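Local coordinates for putative ABC transporter, periplasmic binding protein, amino acid (Neisseria gonorrhoeae, PDB 2YLN) that binds L-cystine and probably delivers it to an ABC transporter for uptake into the cell, at residues 84-89 and 266-271; 215-218 and 223-226. The protein carries 1 engineered substitution. All blocks are in the same frame, centred on the assembly; numbering follows the deposited sequence. Where two conformers were deposited one is given.

How the contacts relate
The two contacts lie in different lobes of the binding protein, with centres about 26 Å apart, and both are apolar where the segments meet. Contact 1 is the deeper: two of its four touching residues, Val86 and Leu268, are buried, against Val226 alone in contact 2, whose centre is about 19 Å from that of the chain, compared with 15 Å. Contact 1 pairs helices distant in sequence, 82-94 and 267-276. Contact 2 is local, helix 211-220 folding against the loop that follows it and the start of strand 226-231. Leucine and valine methyls meet in both, but contact 1 has an ion pair at its margin, whereas contact 2 sets a tyrosine ring edge against an alanine methyl.

Contact 1: residues 84-89 and 266-271; sequences VEVTRA and GTLKKL
Glu85 OE2 is held by several groups beside the interface that its own CB helps to form. Arg88 NH1 makes a salt bridge to it at 3.0 Å, one turn along the same helix, while Thr80 supplies a hydrogen bond through OG1 and Lys78 a long, weak ion pair. A bend at chi2 (-58°) folds the carboxylate back toward Arg88, whose guanidinium carries Val84 CG1 on one face, 3.5 Å above its plane. Only the root of Glu85 therefore meets the partner helix, with CB 3.9 Å from Leu271 CD2. In this two-lobed binding-protein fold the chain leaves the first lobe, builds the second and returns, so that helix 267-276 packs near-antiparallel to helix 82-94: the short axes lie 10.7 Å apart at 154°. Val86 enters between two leucines through CG2, the branch anti to the carbonyl carbon, which lies 3.8 Å from Leu268 CD2 and 3.9 Å from Leu271 CD1; CG1 only skirts Leu268 CD2. The Val86 and Leu268 side chains cross at about a right angle. Tyr82 touches both leucines, and Leu262 of helix 249-264 packs against Leu268, Thr267 and Ala89.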
# COMPACT_ATOMS: atom_id res chain seq x y z
N VAL A 84 -7.86 -3.83 -3.36
CA VAL A 84 -8.37 -4.76 -4.35
C VAL A 84 -9.85 -4.42 -4.67
O VAL A 84 -10.24 -4.41 -5.84
CB VAL A 84 -8.21 -6.21 -3.86
CG1 VAL A 84 -8.95 -7.20 -4.75
CG2 VAL A 84 -6.73 -6.55 -3.79
N GLU A 85 -10.66 -4.25 -3.64
CA GLU A 85 -12.07 -3.98 -3.84
C GLU A 85 -12.30 -2.62 -4.50
O GLU A 85 -13.17 -2.48 -5.34
CB GLU A 85 -12.86 -4.15 -2.54
CG GLU A 85 -12.79 -5.54 -1.95
CD GLU A 85 -13.25 -6.71 -2.79
OE1 GLU A 85 -13.85 -6.51 -3.87
OE2 GLU A 85 -13.04 -7.84 -2.37
N VAL A 86 -11.51 -1.60 -4.14
CA VAL A 86 -11.60 -0.33 -4.81
C VAL A 86 -11.30 -0.52 -6.31
O VAL A 86 -11.98 -0.00 -7.16
CB VAL A 86 -10.67 0.72 -4.19
CG1 VAL A 86 -10.58 1.95 -5.05
CG2 VAL A 86 -11.16 1.14 -2.81
N THR A 87 -10.23 -1.28 -6.60
CA THR A 87 -9.81 -1.49 -7.97
C THR A 87 -10.88 -2.22 -8.76
O THR A 87 -11.18 -1.89 -9.91
CB THR A 87 -8.46 -2.19 -8.03
OG1 THR A 87 -7.47 -1.40 -7.39
CG2 THR A 87 -8.02 -2.43 -9.49
N ARG A 88 -11.52 -3.24 -8.15
CA ARG A 88 -12.62 -3.92 -8.81
C ARG A 88 -13.75 -2.94 -9.13
O ARG A 88 -14.35 -3.02 -10.20
CB ARG A 88 -13.15 -5.11 -8.02
CG ARG A 88 -12.20 -6.27 -7.98
CD ARG A 88 -12.87 -7.45 -7.29
NE ARG A 88 -12.00 -8.63 -7.25
CZ ARG A 88 -11.59 -9.27 -6.17
NH1 ARG A 88 -11.96 -8.97 -4.94
NH2 ARG A 88 -10.73 -10.28 -6.34
N ALA A 89 -14.06 -2.05 -8.20
CA ALA A 89 -15.15 -1.09 -8.40
C ALA A 89 -14.76 -0.11 -9.49
O ALA A 89 -15.63 0.26 -10.31
CB ALA A 89 -15.45 -0.40 -7.07
N GLY A 266 -20.66 7.07 -2.19
CA GLY A 266 -20.56 6.41 -0.91
C GLY A 266 -19.82 5.07 -0.94
O GLY A 266 -19.76 4.43 0.13
N THR A 267 -19.30 4.63 -2.06
CA THR A 267 -18.66 3.33 -2.13
C THR A 267 -17.36 3.32 -1.29
O THR A 267 -17.08 2.32 -0.64
CB THR A 267 -18.44 2.93 -3.56
OG1 THR A 267 -19.65 2.84 -4.25
CG2 THR A 267 -17.76 1.55 -3.63
N LEU A 268 -16.55 4.36 -1.43
CA LEU A 268 -15.32 4.39 -0.65
C LEU A 268 -15.57 4.42 0.83
O LEU A 268 -14.87 3.80 1.62
CB LEU A 268 -14.38 5.49 -1.10
CG LEU A 268 -13.93 5.47 -2.54
CD1 LEU A 268 -12.81 6.52 -2.71
CD2 LEU A 268 -13.52 4.08 -3.03
N LYS A 269 -16.63 5.11 1.27
CA LYS A 269 -17.02 5.18 2.65
C LYS A 269 -17.35 3.75 3.14
O LYS A 269 -16.91 3.28 4.15
CB LYS A 269 -18.17 6.15 2.82
CG LYS A 269 -18.87 6.06 4.21
CD LYS A 269 -20.07 7.01 4.33
CE LYS A 269 -20.79 7.01 5.71
NZ LYS A 269 -21.70 5.83 5.87
N LYS A 270 -18.17 3.09 2.34
CA LYS A 270 -18.61 1.73 2.68
C LYS A 270 -17.42 0.77 2.76
O LYS A 270 -17.31 -0.03 3.68
CB LYS A 270 -19.61 1.21 1.66
CG LYS A 270 -20.11 -0.19 1.90
CD LYS A 270 -21.14 -0.60 0.79
CE LYS A 270 -21.73 -2.04 0.91
NZ LYS A 270 -22.31 -2.59 -0.36
N LEU A 271 -16.53 0.84 1.79
CA LEU A 271 -15.39 -0.09 1.76
C LEU A 271 -14.43 0.25 2.93
O LEU A 271 -13.87 -0.67 3.53
CB LEU A 271 -14.65 -0.00 0.45
CG LEU A 271 -15.39 -0.64 -0.74
CD1 LEU A 271 -14.66 -0.34 -2.04
CD2 LEU A 271 -15.56 -2.13 -0.55

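Contact 2: residues 215-218 and 223-226; sequences LDYL and NAGV
The Tyr217 ring presents an edge to Ala224, whose CB lies near the ring plane and 4.3 Å from CE1, a loose contact; Leu196 of helix 192-200 also touches this side chain. The pair belongs to a beta-alpha-beta crossover: strands 206-210 and 226-231 both run antiparallel to strand 142-151, and helix 211-220 connects them. Here the last turns of that helix meet the loop leading into the second strand. With CG anti to the backbone N (chi1 -179°), Tyr217 extends from the helix far enough for OH to hydrogen-bond Glu200 OE2 on helix 192-200, which fixes the phenol end; Glu200 also touches Ala224 and Val226, and so joins the phenol hydroxyl to the loop residues. At Gly225, positive phi (89°) turns the chain, and a backbone hydrogen bond with Asn152 ties this residue to the chain just beyond strand 142-151. Leu218 covers the start of strand 226-231. Its side chain and that of Val226 cross obliquely, so that a single methyl from each makes the closest approach: Leu218 CD2 lies 4.0 Å from Val226 CG2, the branch set between the backbone N and the carbonyl carbon, and 4.1 Å from Val226 O.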
# COMPACT_ATOMS: atom_id res chain seq x y z
N LEU A 215 -2.67 -1.60 13.26
CA LEU A 215 -3.83 -1.77 14.10
C LEU A 215 -4.60 -3.03 13.77
O LEU A 215 -5.10 -3.75 14.68
CB LEU A 215 -4.73 -0.53 14.03
CG LEU A 215 -4.17 0.71 14.65
CD1 LEU A 215 -5.09 1.90 14.34
CD2 LEU A 215 -3.97 0.60 16.16
N ASP A 216 -4.73 -3.36 12.49
CA ASP A 216 -5.44 -4.60 12.05
C ASP A 216 -4.73 -5.82 12.62
O ASP A 216 -5.37 -6.73 13.16
CB ASP A 216 -5.53 -4.64 10.54
CG ASP A 216 -6.53 -5.70 10.07
OD1 ASP A 216 -7.74 -5.48 10.29
OD2 ASP A 216 -6.08 -6.69 9.52
N TYR A 217 -3.42 -5.81 12.53
CA TYR A 217 -2.64 -6.92 13.04
C TYR A 217 -2.82 -7.10 14.57
O TYR A 217 -2.98 -8.22 15.05
CB TYR A 217 -1.16 -6.73 12.68
CG TYR A 217 -0.29 -7.85 13.16
CD1 TYR A 217 0.22 -7.88 14.45
CD2 TYR A 217 0.05 -8.86 12.31
CE1 TYR A 217 1.04 -8.90 14.87
CE2 TYR A 217 0.91 -9.88 12.69
CZ TYR A 217 1.39 -9.87 13.95
OH TYR A 217 2.26 -10.87 14.36
N LEU A 218 -2.81 -5.98 15.26
CA LEU A 218 -2.97 -6.03 16.71
C LEU A 218 -4.37 -6.45 17.13
O LEU A 218 -4.55 -7.00 18.22
CB LEU A 218 -2.60 -4.68 17.36
CG LEU A 218 -1.16 -4.27 17.19
CD1 LEU A 218 -0.87 -2.87 17.67
CD2 LEU A 218 -0.24 -5.34 17.91
N ASN A 223 -2.10 -9.98 22.09
CA ASN A 223 -1.08 -10.06 23.12
C ASN A 223 0.28 -10.43 22.45
O ASN A 223 1.00 -11.29 22.91
CB ASN A 223 -1.47 -10.99 24.22
CG ASN A 223 -1.38 -12.41 23.81
OD1 ASN A 223 -1.59 -12.75 22.69
ND2 ASN A 223 -1.17 -13.29 24.82
N ALA A 224 0.56 -9.78 21.29
CA ALA A 224 1.75 -10.10 20.43
C ALA A 224 3.07 -9.77 21.09
O ALA A 224 4.11 -10.36 20.72
CB ALA A 224 1.59 -9.38 19.12
N GLY A 225 3.10 -8.86 22.03
CA GLY A 225 4.35 -8.35 22.68
C GLY A 225 4.98 -7.18 22.01
O GLY A 225 6.13 -6.86 22.35
N VAL A 226 4.23 -6.51 21.11
CA VAL A 226 4.72 -5.35 20.40
C VAL A 226 3.70 -4.26 20.52
O VAL A 226 2.54 -4.49 20.77
CB VAL A 226 4.98 -5.66 18.92
CG1 VAL A 226 6.01 -6.78 18.76
CG2 VAL A 226 3.69 -5.90 18.16